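Local coordinates for RidA family protein (Psychrobacter sp. MES7-P7E, PDB 6L8P) that probably hydrolyses reactive enamine and imine intermediates to their keto acids and ammonia, as a trimeric member of the RidA family from a cold-adapted Antarctic bacterium, at residues N96-T100 and G135-I139; F105-N109 and A122-V126. The protein carries 1 engineered substitution. One frame throughout, in Å; residues are numbered along the deposited sequence.

Contact 1: N96-T100 and G135-I139; sequences NVSLT and GVVEI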
loop_
_atom_site.group_PDB
_atom_site.type_symbol
_atom_site.label_atom_id
_atom_site.label_comp_id
_atom_site.label_asym_id
_atom_site.label_seq_id
_atom_site.Cartn_x
_atom_site.Cartn_y
_atom_site.Cartn_z
ATOM N N ASN A 96 2.840 -5.533 3.596
ATOM C CA ASN A 96 2.904 -4.127 3.993
ATOM C C ASN A 96 2.619 -4.075 5.476
ATOM O O ASN A 96 1.533 -4.474 5.914
ATOM C CB ASN A 96 1.886 -3.298 3.219
ATOM C CG ASN A 96 2.187 -1.846 3.257
ATOM O OD1 ASN A 96 1.570 -1.094 4.009
ATOM N ND2 ASN A 96 3.134 -1.424 2.436
ATOM N N VAL A 97 3.581 -3.604 6.249
ATOM C CA VAL A 97 3.480 -3.622 7.708
ATOM C C VAL A 97 3.259 -2.207 8.227
ATOM O O VAL A 97 4.027 -1.290 7.894
ATOM C CB VAL A 97 4.754 -4.184 8.334
ATOM C CG1 VAL A 97 4.628 -4.193 9.848
ATOM C CG2 VAL A 97 5.040 -5.628 7.793
ATOM N N SER A 98 2.240 -2.035 9.081
ATOM C CA SER A 98 2.012 -0.783 9.786
ATOM C C SER A 98 2.168 -1.042 11.277
ATOM O O SER A 98 1.487 -1.913 11.830
ATOM C CB SER A 98 0.614 -0.246 9.489
ATOM O OG SER A 98 0.385 -0.148 8.074
ATOM N N LEU A 99 3.084 -0.320 11.915
ATOM C CA LEU A 99 3.346 -0.419 13.351
ATOM C C LEU A 99 2.940 0.874 14.030
ATOM O O LEU A 99 3.075 1.946 13.443
ATOM C CB LEU A 99 4.841 -0.623 13.644
ATOM C CG LEU A 99 5.447 -1.860 12.980
ATOM C CD1 LEU A 99 6.927 -1.865 13.295
ATOM C CD2 LEU A 99 4.801 -3.050 13.590
ATOM N N THR A 100 2.525 0.799 15.317
ATOM C CA THR A 100 2.382 2.063 16.039
ATOM C C THR A 100 3.663 2.459 16.776
ATOM O O THR A 100 3.757 3.599 17.272
ATOM C CB THR A 100 1.187 2.010 17.006
ATOM O OG1 THR A 100 1.274 0.822 17.798
ATOM C CG2 THR A 100 -0.150 1.979 16.253
ATOM N N GLY A 135 -5.101 -1.590 17.847
ATOM C CA GLY A 135 -4.016 -2.524 17.553
ATOM C C GLY A 135 -2.669 -1.818 17.428
ATOM O O GLY A 135 -2.578 -0.608 17.206
ATOM N N VAL A 136 -1.589 -2.594 17.623
ATOM C CA VAL A 136 -0.235 -2.050 17.458
ATOM C C VAL A 136 0.471 -2.593 16.225
ATOM O O VAL A 136 1.605 -2.174 15.946
ATOM C CB VAL A 136 0.641 -2.270 18.712
ATOM C CG1 VAL A 136 -0.025 -1.566 19.874
ATOM C CG2 VAL A 136 0.841 -3.729 19.025
ATOM N N VAL A 137 -0.156 -3.462 15.450
ATOM C CA VAL A 137 0.447 -3.954 14.203
ATOM C C VAL A 137 -0.674 -4.387 13.258
ATOM O O VAL A 137 -1.623 -5.070 13.666
ATOM C CB VAL A 137 1.459 -5.109 14.473
ATOM C CG1 VAL A 137 0.824 -6.257 15.268
ATOM C CG2 VAL A 137 1.998 -5.633 13.133
ATOM N N GLU A 138 -0.576 -3.972 11.988
ATOM C CA GLU A 138 -1.475 -4.413 10.926
ATOM C C GLU A 138 -0.606 -4.853 9.759
ATOM O O GLU A 138 0.362 -4.164 9.437
ATOM C CB GLU A 138 -2.413 -3.252 10.473
ATOM C CG GLU A 138 -3.329 -3.635 9.346
ATOM C CD GLU A 138 -4.323 -2.517 9.016
ATOM O OE1 GLU A 138 -4.503 -1.574 9.836
ATOM O OE2 GLU A 138 -4.958 -2.559 7.938
ATOM N N ILE A 139 -0.907 -6.002 9.146
ATOM C CA ILE A 139 -0.119 -6.467 8.005
ATOM C C ILE A 139 -1.064 -6.815 6.886
ATOM O O ILE A 139 -2.020 -7.567 7.089
ATOM C CB ILE A 139 0.763 -7.674 8.376
ATOM C CG1 ILE A 139 1.710 -7.287 9.528
ATOM C CG2 ILE A 139 1.518 -8.169 7.117
ATOM C CD1 ILE A 139 2.724 -8.415 9.927
#

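Contact 2: F105-N109 and A122-V126; sequences FAVLN and ARAAV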
loop_
_atom_site.group_PDB
_atom_site.type_symbol
_atom_site.label_atom_id
_atom_site.label_comp_id
_atom_site.label_asym_id
_atom_site.label_seq_id
_atom_site.Cartn_x
_atom_site.Cartn_y
_atom_site.Cartn_z
ATOM N N PHE A 105 10.397 -2.993 15.895
ATOM C CA PHE A 105 10.947 -3.461 14.615
ATOM C C PHE A 105 11.777 -4.734 14.787
ATOM O O PHE A 105 11.617 -5.695 14.021
ATOM C CB PHE A 105 11.765 -2.323 13.990
ATOM C CG PHE A 105 12.178 -2.532 12.525
ATOM C CD1 PHE A 105 11.235 -2.501 11.509
ATOM C CD2 PHE A 105 13.516 -2.689 12.185
ATOM C CE1 PHE A 105 11.604 -2.657 10.148
ATOM C CE2 PHE A 105 13.903 -2.858 10.825
ATOM C CZ PHE A 105 12.947 -2.835 9.818
ATOM N N ALA A 106 12.630 -4.787 15.814
ATOM C CA ALA A 106 13.452 -5.983 15.982
ATOM C C ALA A 106 12.582 -7.206 16.213
ATOM O O ALA A 106 12.764 -8.242 15.559
ATOM C CB ALA A 106 14.444 -5.787 17.138
ATOM N N VAL A 107 11.575 -7.092 17.099
ATOM C CA VAL A 107 10.739 -8.253 17.341
ATOM C C VAL A 107 9.883 -8.577 16.111
ATOM O O VAL A 107 9.651 -9.752 15.815
ATOM C CB VAL A 107 9.893 -8.022 18.605
ATOM C CG1 VAL A 107 8.891 -9.147 18.800
ATOM C CG2 VAL A 107 10.813 -7.932 19.804
ATOM N N LEU A 108 9.459 -7.556 15.344
ATOM C CA LEU A 108 8.770 -7.821 14.082
ATOM C C LEU A 108 9.615 -8.723 13.192
ATOM O O LEU A 108 9.133 -9.737 12.663
ATOM C CB LEU A 108 8.497 -6.488 13.360
ATOM C CG LEU A 108 7.874 -6.613 11.961
ATOM C CD1 LEU A 108 6.353 -6.847 12.127
ATOM C CD2 LEU A 108 8.197 -5.400 11.083
ATOM N N ASN A 109 10.902 -8.376 13.062
ATOM C CA ASN A 109 11.745 -9.163 12.175
ATOM C C ASN A 109 11.913 -10.581 12.711
ATOM O O ASN A 109 11.894 -11.541 11.923
ATOM C CB ASN A 109 13.081 -8.442 11.977
ATOM C CG ASN A 109 12.940 -7.190 11.098
ATOM O OD1 ASN A 109 12.167 -7.188 10.127
ATOM N ND2 ASN A 109 13.706 -6.143 11.408
ATOM N N ALA A 122 8.853 -9.407 -0.607
ATOM C CA ALA A 122 9.086 -7.979 -0.562
ATOM C C ALA A 122 8.279 -7.405 0.600
ATOM O O ALA A 122 7.292 -7.994 1.059
ATOM C CB ALA A 122 8.665 -7.350 -1.893
ATOM N N ARG A 123 8.707 -6.259 1.085
ATOM C CA ARG A 123 8.062 -5.672 2.264
ATOM C C ARG A 123 8.178 -4.158 2.244
ATOM O O ARG A 123 9.148 -3.596 1.728
ATOM C CB ARG A 123 8.689 -6.196 3.561
ATOM C CG ARG A 123 7.756 -6.099 4.798
ATOM C CD ARG A 123 8.447 -6.763 6.014
ATOM N NE ARG A 123 9.515 -5.917 6.558
ATOM C CZ ARG A 123 10.234 -6.238 7.634
ATOM N NH1 ARG A 123 9.982 -7.405 8.262
ATOM N NH2 ARG A 123 11.168 -5.416 8.077
ATOM N N ALA A 124 7.222 -3.506 2.909
ATOM C CA ALA A 124 7.407 -2.146 3.374
ATOM C C ALA A 124 6.986 -2.082 4.834
ATOM O O ALA A 124 6.185 -2.910 5.306
ATOM C CB ALA A 124 6.594 -1.179 2.547
ATOM N N ALA A 125 7.518 -1.103 5.560
ATOM C CA ALA A 125 7.193 -0.998 6.985
ATOM C C ALA A 125 7.241 0.468 7.369
ATOM O O ALA A 125 8.210 1.176 7.062
ATOM C CB ALA A 125 8.157 -1.832 7.867
ATOM N N VAL A 126 6.211 0.931 8.076
ATOM C CA VAL A 126 6.184 2.318 8.528
ATOM C C VAL A 126 5.570 2.348 9.913
ATOM O O VAL A 126 4.871 1.410 10.325
ATOM C CB VAL A 126 5.348 3.231 7.607
ATOM C CG1 VAL A 126 5.856 3.174 6.146
ATOM C CG2 VAL A 126 3.866 2.837 7.665
#

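Contact 1: N96-T100 and G135-I139
Gly135 meets Thr100 through its carbonyl, against which the methyl CG2 of Thr100 rests at the loop end of strands 92-99 and 137-144, antiparallel neighbours in the sheet. At Val136 the Thr100 side chain crosses at about a right angle, bringing OG1 within 3.3 Å of Val136 CB. The backbone bond here, Thr100 N to Val136 O, is the longest of the three at 3.2 Å; Gln70 holds the Val136 N. Val137 forms a non-hydrogen-bonded pair with Leu99. The two side chains run alongside each other, and Leu99 CD2 lies 3.8 Å from Val137 CG2; chi1 of 55° puts CG1 between N and the carbonyl carbon and leaves CG2 anti to N, on the side of Leu99. Glu138 and Ser98 make the hydrogen-bonded pair: Ser98 N to Glu138 O and Glu138 N to Ser98 O are both 2.9 Å, the former almost straight at 176°. Ile139 returns to the face of Val137, its CG1 4.1 Å from Val97 CG2, while its CA makes a CA-H...O contact of 3.3 Å with Asn96 O. Val97, Leu99, Val137 and Ile139 thus form the apolar face, packed by helices 67-84 and 105-115. On the other face the Glu138 carboxylate accepts from Ala125 N of the second subunit, so apolar packing on one side is matched by a polar tie across the subunit interface.

Contact 2: F105-N109 and A122-V126
Arg123 reaches from the strand to the helix and presents the end of its guanidinium to the side-chain amide of Asn109, the two flat groups nearly coplanar. Both terminal nitrogens converge on one oxygen: NH1 and NH2 each donate to Asn109 OD1 at 2.9 Å, with N-H...O angles of 143°. The N-H of NH2 points at a lone pair of OD1 in the amide plane, whereas NH1 approaches nearly along the C=O axis. This fork helps to fix the rotation of the guanidinium and makes OD1 a double acceptor. The bend in the arginine chain at chi3, 75°, turns the head out of the line of its otherwise extended chain.

Leu108 comes from the opposite direction and lays CD2 over one face of the guanidinium, 3.8 Å above its plane and offset toward the rim. Phe105 is set differently, its ring plane tilted 71° from that of the guanidinium, with CE1 3.5 Å from Arg123 NH2. One face of the same ring carries Asn109 ND2, 3.3 Å above it and offset toward the rim, so the amide held by the arginine also packs on the phenyl ring. At the ring edge, CE1 touches Ala125 CB at 4.2 Å.

Phe112, on the same helix, adds a cation-pi contact to Arg123. The remaining guanidinium nitrogen, NE, binds a malonate ion, probably from the crystallisation liquor, and Tyr38 of the third subunit packs on the arginine. Strand 92-99, helix 105-115 and strand 122-127 form a beta-alpha-beta unit of the chorismate mutase-like fold of the YjgF/YER057c/UK114 (RidA) family; an arginine directed at a carboxylate between subunits is consistent with this family's substrate-binding cleft, where such a residue typically anchors the substrate carboxylate.

In the fold
From the N terminus, the chain passes through strands 23-26, 41-44 and 47-54 and helix 67-84 before reaching strand 92-99, which supplies the first half of contact 1. Helix 105-115 follows and leads into strand 122-127, where contact 2 closes the shorter loop, 12 residues between its segments. The chain then runs on to strand 137-144, and contact 1 closes a longer loop of 34 residues that encloses contact 2 entirely; the two do not cross. Strand 92-99 of contact 1 lies in the sheet between its partner, strand 137-144, and the strand of contact 2, 122-127. Backbone N atoms of Val97 and Leu99 probably hydrogen-bond to the carbonyls of Ala124 and Val126, and Val97 also packs on Leu108, joining sheet and helix.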